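Local coordinates for periplasmic binding protein component of an ABC type zinc uptake transporter (Synechocystis sp., PDB 2OV3) that binds zinc ions in the periplasm and probably hands them to the membrane components of an ABC transporter for uptake, at residues A[3-8]-A[14-19]; A[232-237]-A[249-254]. All blocks are in the same frame, centred on the assembly; numbering follows the deposited sequence.

How the contacts relate
Contact 1 (3-8 with 14-19) comes first along the chain and contact 2 (232-237 with 249-254) near its end, with centres about 25 Å apart and nearest atoms about 7 Å apart. Each sets a helix against a strand of a different four-stranded parallel sheet: strand 3-7 is internal in the first, strand 230-234 lies at an edge of the second. Both sheets have strand order 2-1-3-4, and long helix 128-153 connects them in sequence, as in other family members. An edge-to-face pair of Phe15 and Trp241 joins helix 10-20 to helix 241-256, linking the two lobes directly. Each contact packs one of the lobes joined by the zinc site of His37, His101 and His165.

Contact 1: residues A[3-8]-A[14-19]; sequences MDITVS and YFLEKI
Ile5, Val7 and Leu16 form the buried interface between strand 3-7 and helix 10-20, the first two elements of the beta-alpha-beta unit that opens the N-terminal lobe. Strand 24-28 completes the unit and lies parallel to strand 3-7 in the sheet, so the helix crosses over one face on its way between neighbouring strands.

The packing between the segments is entirely apolar and rests on the forked end of Leu16. The side chains of Ile5 and Val7 leave the strand on the helix side, while Thr6 between them turns to the other face. Leu16 reaches from the helix to the strand and gives one methyl to each: CD1 meets Ile5 CG2 at 4.3 Å, and CD2 meets Val7 CG1 at 4.1 Å. The exchanged pairs are wider, with Leu16 CD2 5.1 Å from Ile5 CG2, so the branches are clearly divided between the two strand residues. Val7 and Leu16 run past one another in opposite directions. With Val7 CG1 anti to the carbonyl carbon (chi1 -59°), this methyl, not CG2, is the one that reaches the leucine. Val56 of the adjoining strand 54-57 touches all three side chains, while Val26 of strand 24-28 and Ile116 and Leu120 of helix 106-123 also pack on Leu16. The buried leucine thus packs against both the sheet and a second helix.

Polar interactions lie around this core. Lys18 NZ forms a salt bridge with Glu141 of helix 128-153, and Ser8 OG, just past the strand end, hydrogen-bonds Tyr55 and Glu63. Within the helix, Lys18 N donates to Tyr14 O at 3.0 Å, and Ile19 N donates to Phe15 O at 3.0 Å.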
ATOM      1  N   MET A   3      11.371 -19.490  10.782  1.00 32.70           N
ATOM      2  CA  MET A   3       9.917 -19.576  10.883  1.00 31.71           C
ATOM      3  C   MET A   3       9.270 -19.200   9.542  1.00 31.35           C
ATOM      4  O   MET A   3       9.619 -18.174   8.956  1.00 31.80           O
ATOM      5  CB  MET A   3       9.473 -18.618  11.992  1.00 32.10           C
ATOM      6  CG  MET A   3       8.105 -18.851  12.565  1.00 33.36           C
ATOM      7  SD  MET A   3       7.923 -17.962  14.145  1.00 33.36           S
ATOM      8  CE  MET A   3       8.176 -19.310  15.296  1.00 34.97           C
ATOM      9  N   ASP A   4       8.339 -20.022   9.053  1.00 29.06           N
ATOM     10  CA  ASP A   4       7.687 -19.741   7.768  1.00 26.86           C
ATOM     11  C   ASP A   4       6.438 -18.882   7.897  1.00 25.06           C
ATOM     12  O   ASP A   4       5.383 -19.344   8.339  1.00 23.38           O
ATOM     13  CB  ASP A   4       7.321 -21.037   7.032  1.00 28.42           C
ATOM     14  CG  ASP A   4       8.538 -21.776   6.500  1.00 30.88           C
ATOM     15  OD1 ASP A   4       9.401 -21.139   5.865  1.00 35.25           O
ATOM     16  OD2 ASP A   4       8.631 -22.996   6.708  1.00 31.95           O
ATOM     17  N   ILE A   5       6.551 -17.625   7.500  1.00 23.94           N
ATOM     18  CA  ILE A   5       5.412 -16.727   7.567  1.00 22.07           C
ATOM     19  C   ILE A   5       5.021 -16.375   6.142  1.00 20.14           C
ATOM     20  O   ILE A   5       5.870 -16.239   5.271  1.00 20.89           O
ATOM     21  CB  ILE A   5       5.761 -15.448   8.357  1.00 23.57           C
ATOM     22  CG1 ILE A   5       6.002 -15.799   9.832  1.00 23.16           C
ATOM     23  CG2 ILE A   5       4.635 -14.426   8.236  1.00 22.31           C
ATOM     24  CD1 ILE A   5       7.308 -16.502  10.092  1.00 28.60           C
ATOM     25  N   THR A   6       3.734 -16.256   5.886  1.00 18.63           N
ATOM     26  CA  THR A   6       3.316 -15.898   4.545  1.00 17.37           C
ATOM     27  C   THR A   6       2.659 -14.514   4.622  1.00 17.02           C
ATOM     28  O   THR A   6       2.075 -14.161   5.649  1.00 16.86           O
ATOM     29  CB  THR A   6       2.332 -16.967   3.974  1.00 15.91           C
ATOM     30  OG1 THR A   6       3.015 -18.224   3.844  1.00 16.21           O
ATOM     31  CG2 THR A   6       1.816 -16.550   2.609  1.00 14.99           C
ATOM     32  N   VAL A   7       2.797 -13.713   3.564  1.00 16.01           N
ATOM     33  CA  VAL A   7       2.193 -12.376   3.512  1.00 15.59           C
ATOM     34  C   VAL A   7       1.433 -12.202   2.205  1.00 15.99           C
ATOM     35  O   VAL A   7       1.709 -12.898   1.223  1.00 16.73           O
ATOM     36  CB  VAL A   7       3.240 -11.214   3.579  1.00 16.06           C
ATOM     37  CG1 VAL A   7       4.062 -11.298   4.853  1.00 13.31           C
ATOM     38  CG2 VAL A   7       4.126 -11.229   2.337  1.00 14.40           C
ATOM     39  N   SER A   8       0.496 -11.258   2.186  1.00 14.56           N
ATOM     40  CA  SER A   8      -0.302 -11.017   0.987  1.00 14.41           C
ATOM     41  C   SER A   8       0.427 -10.272  -0.132  1.00 14.05           C
ATOM     42  O   SER A   8       0.240 -10.587  -1.299  1.00 12.63           O
ATOM     43  CB  SER A   8      -1.580 -10.241   1.331  1.00 11.00           C
ATOM     44  OG  SER A   8      -2.379 -10.930   2.260  1.00 13.18           O
ATOM     45  N   TYR A  14       8.841  -6.649   3.018  1.00 16.89           N
ATOM     46  CA  TYR A  14       9.820  -5.652   3.441  1.00 15.71           C
ATOM     47  C   TYR A  14       9.769  -5.531   4.968  1.00 14.58           C
ATOM     48  O   TYR A  14      10.794  -5.637   5.638  1.00 12.26           O
ATOM     49  CB  TYR A  14       9.485  -4.302   2.810  1.00 16.30           C
ATOM     50  CG  TYR A  14      10.511  -3.220   3.050  1.00 15.19           C
ATOM     51  CD1 TYR A  14      11.649  -3.127   2.251  1.00 13.46           C
ATOM     52  CD2 TYR A  14      10.322  -2.260   4.053  1.00 17.45           C
ATOM     53  CE1 TYR A  14      12.573  -2.105   2.433  1.00 13.25           C
ATOM     54  CE2 TYR A  14      11.244  -1.231   4.250  1.00 17.17           C
ATOM     55  CZ  TYR A  14      12.366  -1.162   3.426  1.00 16.41           C
ATOM     56  OH  TYR A  14      13.254  -0.131   3.584  1.00 17.42           O
ATOM     57  N   PHE A  15       8.560  -5.339   5.503  1.00 14.00           N
ATOM     58  CA  PHE A  15       8.341  -5.185   6.948  1.00 15.67           C
ATOM     59  C   PHE A  15       8.744  -6.440   7.755  1.00 16.41           C
ATOM     60  O   PHE A  15       9.313  -6.330   8.842  1.00 15.65           O
ATOM     61  CB  PHE A  15       6.860  -4.864   7.235  1.00 15.45           C
ATOM     62  CG  PHE A  15       6.256  -3.815   6.331  1.00 15.44           C
ATOM     63  CD1 PHE A  15       4.877  -3.780   6.134  1.00 16.86           C
ATOM     64  CD2 PHE A  15       7.050  -2.870   5.680  1.00 16.49           C
ATOM     65  CE1 PHE A  15       4.281  -2.824   5.297  1.00 17.43           C
ATOM     66  CE2 PHE A  15       6.475  -1.900   4.834  1.00 16.34           C
ATOM     67  CZ  PHE A  15       5.087  -1.878   4.642  1.00 17.44           C
ATOM     68  N   LEU A  16       8.439  -7.624   7.227  1.00 17.76           N
ATOM     69  CA  LEU A  16       8.779  -8.864   7.911  1.00 18.14           C
ATOM     70  C   LEU A  16      10.283  -9.079   7.919  1.00 19.03           C
ATOM     71  O   LEU A  16      10.844  -9.589   8.889  1.00 19.56           O
ATOM     72  CB  LEU A  16       8.099 -10.063   7.251  1.00 18.43           C
ATOM     73  CG  LEU A  16       6.846 -10.604   7.956  1.00 19.31           C
ATOM     74  CD1 LEU A  16       7.206 -11.145   9.343  1.00 16.38           C
ATOM     75  CD2 LEU A  16       5.817  -9.475   8.071  1.00 19.66           C
ATOM     76  N   GLU A  17      10.942  -8.687   6.838  1.00 19.09           N
ATOM     77  CA  GLU A  17      12.383  -8.842   6.772  1.00 19.91           C
ATOM     78  C   GLU A  17      13.036  -7.900   7.782  1.00 18.28           C
ATOM     79  O   GLU A  17      13.937  -8.298   8.523  1.00 19.07           O
ATOM     80  CB  GLU A  17      12.887  -8.555   5.358  1.00 21.37           C
ATOM     81  CG  GLU A  17      13.766  -9.654   4.779  1.00 30.18           C
ATOM     82  CD  GLU A  17      13.012 -10.950   4.506  1.00 30.72           C
ATOM     83  OE1 GLU A  17      11.958 -10.901   3.856  1.00 34.66           O
ATOM     84  OE2 GLU A  17      13.489 -12.017   4.926  1.00 33.93           O
ATOM     85  N   LYS A  18      12.580  -6.652   7.808  1.00 16.66           N
ATOM     86  CA  LYS A  18      13.102  -5.661   8.748  1.00 16.55           C
ATOM     87  C   LYS A  18      12.928  -6.116  10.191  1.00 18.16           C
ATOM     88  O   LYS A  18      13.799  -5.886  11.019  1.00 17.05           O
ATOM     89  CB  LYS A  18      12.379  -4.323   8.561  1.00 17.73           C
ATOM     90  CG  LYS A  18      12.815  -3.531   7.337  1.00 16.64           C
ATOM     91  CD  LYS A  18      14.218  -2.955   7.521  1.00 14.85           C
ATOM     92  CE  LYS A  18      14.631  -2.173   6.293  1.00 16.12           C
ATOM     93  NZ  LYS A  18      15.941  -1.505   6.426  1.00 16.55           N
ATOM     94  N   ILE A  19      11.802  -6.769  10.471  1.00 18.99           N
ATOM     95  CA  ILE A  19      11.471  -7.243  11.807  1.00 18.47           C
ATOM     96  C   ILE A  19      12.000  -8.626  12.168  1.00 19.29           C
ATOM     97  O   ILE A  19      12.477  -8.846  13.280  1.00 20.37           O
ATOM     98  CB  ILE A  19       9.943  -7.269  12.004  1.00 18.89           C
ATOM     99  CG1 ILE A  19       9.374  -5.856  11.799  1.00 20.52           C
ATOM    100  CG2 ILE A  19       9.594  -7.800  13.393  1.00 18.55           C
ATOM    101  CD1 ILE A  19       7.869  -5.803  11.765  1.00 14.84           C
TER

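Contact 2: residues A[232-237]-A[249-254]; sequences ELLDPL and AQKIAN
At the edge of the C-terminal parallel sheet, strand 230-234 is flanked by the last helix, 241-256, and Lys251 of that helix reaches across to Glu232, Leu233 and Leu234. The short strand and helix segments run roughly antiparallel, at 147°, with their axes 9.9 Å apart at closest approach.

Lys251 lies stretched out beyond CG, which carries its ammonium group to the strand backbone. There NZ donates to Leu233 O at 3.1 Å, approaching in the carbonyl plane with a C=O...N angle of 153°. Glu232 and Leu234 make their backbone bonds with strand 208-212 and with Thr213 just past its end, whereas the Leu233 carbonyl is on the outer border of the sheet and takes the lysine instead.

The aliphatic part of Lys251 is also used. Leu234 CD2 packs on Lys251 CD at 4.0 Å, and the extended Glu232 chain crosses the lysine at a slant, placing OE2 3.6 Å from Lys251 CB. Phe210 of strand 208-212 touches all three of these side chains. A water links the same glutamate to the helix backbone, donating to Glu232 OE2 at 2.9 Å and to Lys251 O at 2.6 Å.

Although opposite in charge, Glu232 OE2 and Lys251 NZ are 5.1 Å apart and make no direct salt bridge. Their attraction is probably diffuse: the lysine's directed bond goes to a peptide carbonyl, and the carboxylate reaches the helix through water. Held this way, the lysine joins helix to sheet edge by both its charged end and its methylene chain.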
ATOM      1  N   GLU A 232       3.010   9.347 -15.614  1.00 27.21           N
ATOM      2  CA  GLU A 232       4.045   8.691 -14.824  1.00 25.02           C
ATOM      3  C   GLU A 232       3.423   7.553 -14.038  1.00 24.22           C
ATOM      4  O   GLU A 232       2.226   7.564 -13.751  1.00 24.40           O
ATOM      5  CB  GLU A 232       4.696   9.679 -13.866  1.00 23.98           C
ATOM      6  CG  GLU A 232       5.764  10.542 -14.498  1.00 25.22           C
ATOM      7  CD  GLU A 232       6.320  11.558 -13.527  1.00 26.15           C
ATOM      8  OE1 GLU A 232       7.324  12.221 -13.859  1.00 26.71           O
ATOM      9  OE2 GLU A 232       5.749  11.700 -12.427  1.00 29.95           O
ATOM     10  N   LEU A 233       4.239   6.569 -13.687  1.00 23.69           N
ATOM     11  CA  LEU A 233       3.739   5.427 -12.942  1.00 24.09           C
ATOM     12  C   LEU A 233       4.258   5.362 -11.522  1.00 23.81           C
ATOM     13  O   LEU A 233       5.423   5.644 -11.263  1.00 25.61           O
ATOM     14  CB  LEU A 233       4.111   4.130 -13.653  1.00 24.73           C
ATOM     15  CG  LEU A 233       3.400   3.900 -14.972  1.00 25.96           C
ATOM     16  CD1 LEU A 233       4.118   2.834 -15.762  1.00 27.70           C
ATOM     17  CD2 LEU A 233       1.954   3.501 -14.701  1.00 29.03           C
ATOM     18  N   LEU A 234       3.367   4.994 -10.608  1.00 22.88           N
ATOM     19  CA  LEU A 234       3.704   4.828  -9.206  1.00 20.79           C
ATOM     20  C   LEU A 234       3.475   3.344  -8.941  1.00 20.83           C
ATOM     21  O   LEU A 234       2.511   2.765  -9.452  1.00 20.54           O
ATOM     22  CB  LEU A 234       2.784   5.670  -8.324  1.00 20.34           C
ATOM     23  CG  LEU A 234       2.732   7.148  -8.688  1.00 18.72           C
ATOM     24  CD1 LEU A 234       1.930   7.916  -7.647  1.00 19.90           C
ATOM     25  CD2 LEU A 234       4.144   7.686  -8.788  1.00 17.40           C
ATOM     26  N   ASP A 235       4.368   2.734  -8.164  1.00 19.47           N
ATOM     27  CA  ASP A 235       4.276   1.314  -7.838  1.00 18.90           C
ATOM     28  C   ASP A 235       4.013   1.028  -6.351  1.00 18.70           C
ATOM     29  O   ASP A 235       4.942   0.764  -5.583  1.00 17.38           O
ATOM     30  CB  ASP A 235       5.550   0.598  -8.266  1.00 17.10           C
ATOM     31  CG  ASP A 235       5.476  -0.899  -8.010  1.00 16.72           C
ATOM     32  OD1 ASP A 235       4.367  -1.432  -8.049  1.00 16.29           O
ATOM     33  OD2 ASP A 235       6.509  -1.536  -7.777  1.00 17.56           O
ATOM     34  N   PRO A 236       2.735   1.027  -5.942  1.00 18.59           N
ATOM     35  CA  PRO A 236       2.315   0.782  -4.560  1.00 19.71           C
ATOM     36  C   PRO A 236       2.647  -0.607  -3.993  1.00 20.01           C
ATOM     37  O   PRO A 236       2.428  -0.862  -2.812  1.00 19.66           O
ATOM     38  CB  PRO A 236       0.817   1.040  -4.618  1.00 20.22           C
ATOM     39  CG  PRO A 236       0.462   0.496  -5.954  1.00 19.13           C
ATOM     40  CD  PRO A 236       1.567   1.039  -6.838  1.00 18.47           C
ATOM     41  N   LEU A 237       3.162  -1.501  -4.828  1.00 18.90           N
ATOM     42  CA  LEU A 237       3.515  -2.830  -4.365  1.00 17.53           C
ATOM     43  C   LEU A 237       5.022  -3.080  -4.463  1.00 17.17           C
ATOM     44  O   LEU A 237       5.496  -4.197  -4.249  1.00 16.44           O
ATOM     45  CB  LEU A 237       2.737  -3.900  -5.152  1.00 18.29           C
ATOM     46  CG  LEU A 237       1.232  -3.987  -4.841  1.00 17.88           C
ATOM     47  CD1 LEU A 237       0.629  -5.212  -5.504  1.00 17.33           C
ATOM     48  CD2 LEU A 237       1.022  -4.042  -3.337  1.00 18.54           C
ATOM     49  N   ALA A 249       7.087  10.483  -3.683  1.00 21.28           N
ATOM     50  CA  ALA A 249       7.019  11.835  -3.168  1.00 21.25           C
ATOM     51  C   ALA A 249       7.735  12.770  -4.132  1.00 21.96           C
ATOM     52  O   ALA A 249       7.234  13.847  -4.459  1.00 21.17           O
ATOM     53  CB  ALA A 249       7.671  11.909  -1.795  1.00 19.65           C
ATOM     54  N   GLN A 250       8.903  12.348  -4.605  1.00 22.88           N
ATOM     55  CA  GLN A 250       9.691  13.173  -5.519  1.00 23.32           C
ATOM     56  C   GLN A 250       8.979  13.462  -6.831  1.00 23.28           C
ATOM     57  O   GLN A 250       9.096  14.567  -7.380  1.00 23.45           O
ATOM     58  CB  GLN A 250      11.052  12.519  -5.803  1.00 25.85           C
ATOM     59  CG  GLN A 250      12.030  13.472  -6.473  1.00 28.96           C
ATOM     60  CD  GLN A 250      12.064  14.828  -5.773  1.00 31.42           C
ATOM     61  OE1 GLN A 250      12.306  14.920  -4.561  1.00 32.37           O
ATOM     62  NE2 GLN A 250      11.806  15.888  -6.533  1.00 32.07           N
ATOM     63  N   LYS A 251       8.258  12.469  -7.350  1.00 21.95           N
ATOM     64  CA  LYS A 251       7.517  12.661  -8.597  1.00 19.13           C
ATOM     65  C   LYS A 251       6.390  13.656  -8.302  1.00 18.19           C
ATOM     66  O   LYS A 251       6.198  14.615  -9.046  1.00 17.94           O
ATOM     67  CB  LYS A 251       6.949  11.326  -9.096  1.00 17.35           C
ATOM     68  CG  LYS A 251       8.004  10.308  -9.453  1.00 18.07           C
ATOM     69  CD  LYS A 251       7.452   9.210 -10.357  1.00 18.05           C
ATOM     70  CE  LYS A 251       8.583   8.321 -10.881  1.00 18.19           C
ATOM     71  NZ  LYS A 251       8.077   7.191 -11.727  1.00 19.14           N
ATOM     72  N   ILE A 252       5.659  13.421  -7.210  1.00 16.92           N
ATOM     73  CA  ILE A 252       4.583  14.317  -6.818  1.00 17.51           C
ATOM     74  C   ILE A 252       5.178  15.726  -6.818  1.00 18.55           C
ATOM     75  O   ILE A 252       4.713  16.602  -7.539  1.00 20.17           O
ATOM     76  CB  ILE A 252       4.042  14.025  -5.383  1.00 19.08           C
ATOM     77  CG1 ILE A 252       3.374  12.641  -5.310  1.00 17.27           C
ATOM     78  CG2 ILE A 252       3.071  15.130  -4.959  1.00 16.88           C
ATOM     79  CD1 ILE A 252       2.271  12.413  -6.326  1.00 20.54           C
ATOM     80  N   ALA A 253       6.232  15.923  -6.033  1.00 18.29           N
ATOM     81  CA  ALA A 253       6.887  17.221  -5.922  1.00 19.94           C
ATOM     82  C   ALA A 253       7.284  17.843  -7.252  1.00 19.78           C
ATOM     83  O   ALA A 253       7.109  19.044  -7.448  1.00 20.33           O
ATOM     84  CB  ALA A 253       8.107  17.118  -5.010  1.00 17.43           C
ATOM     85  N   ASN A 254       7.819  17.047  -8.168  1.00 19.12           N
ATOM     86  CA  ASN A 254       8.207  17.603  -9.458  1.00 20.09           C
ATOM     87  C   ASN A 254       6.990  18.118 -10.203  1.00 20.40           C
ATOM     88  O   ASN A 254       7.060  19.104 -10.934  1.00 19.68           O
ATOM     89  CB  ASN A 254       8.911  16.554 -10.323  1.00 19.59           C
ATOM     90  CG  ASN A 254      10.259  16.170  -9.774  1.00 21.90           C
ATOM     91  OD1 ASN A 254      10.920  16.971  -9.111  1.00 25.28           O
ATOM     92  ND2 ASN A 254      10.686  14.947 -10.051  1.00 20.66           N
TER
HETATM   93  O   HOH W   1       9.580  13.742 -11.945  1.00 15.93           O
HETATM   94  O   HOH W   2       6.700  14.303 -11.552  1.00 21.73           O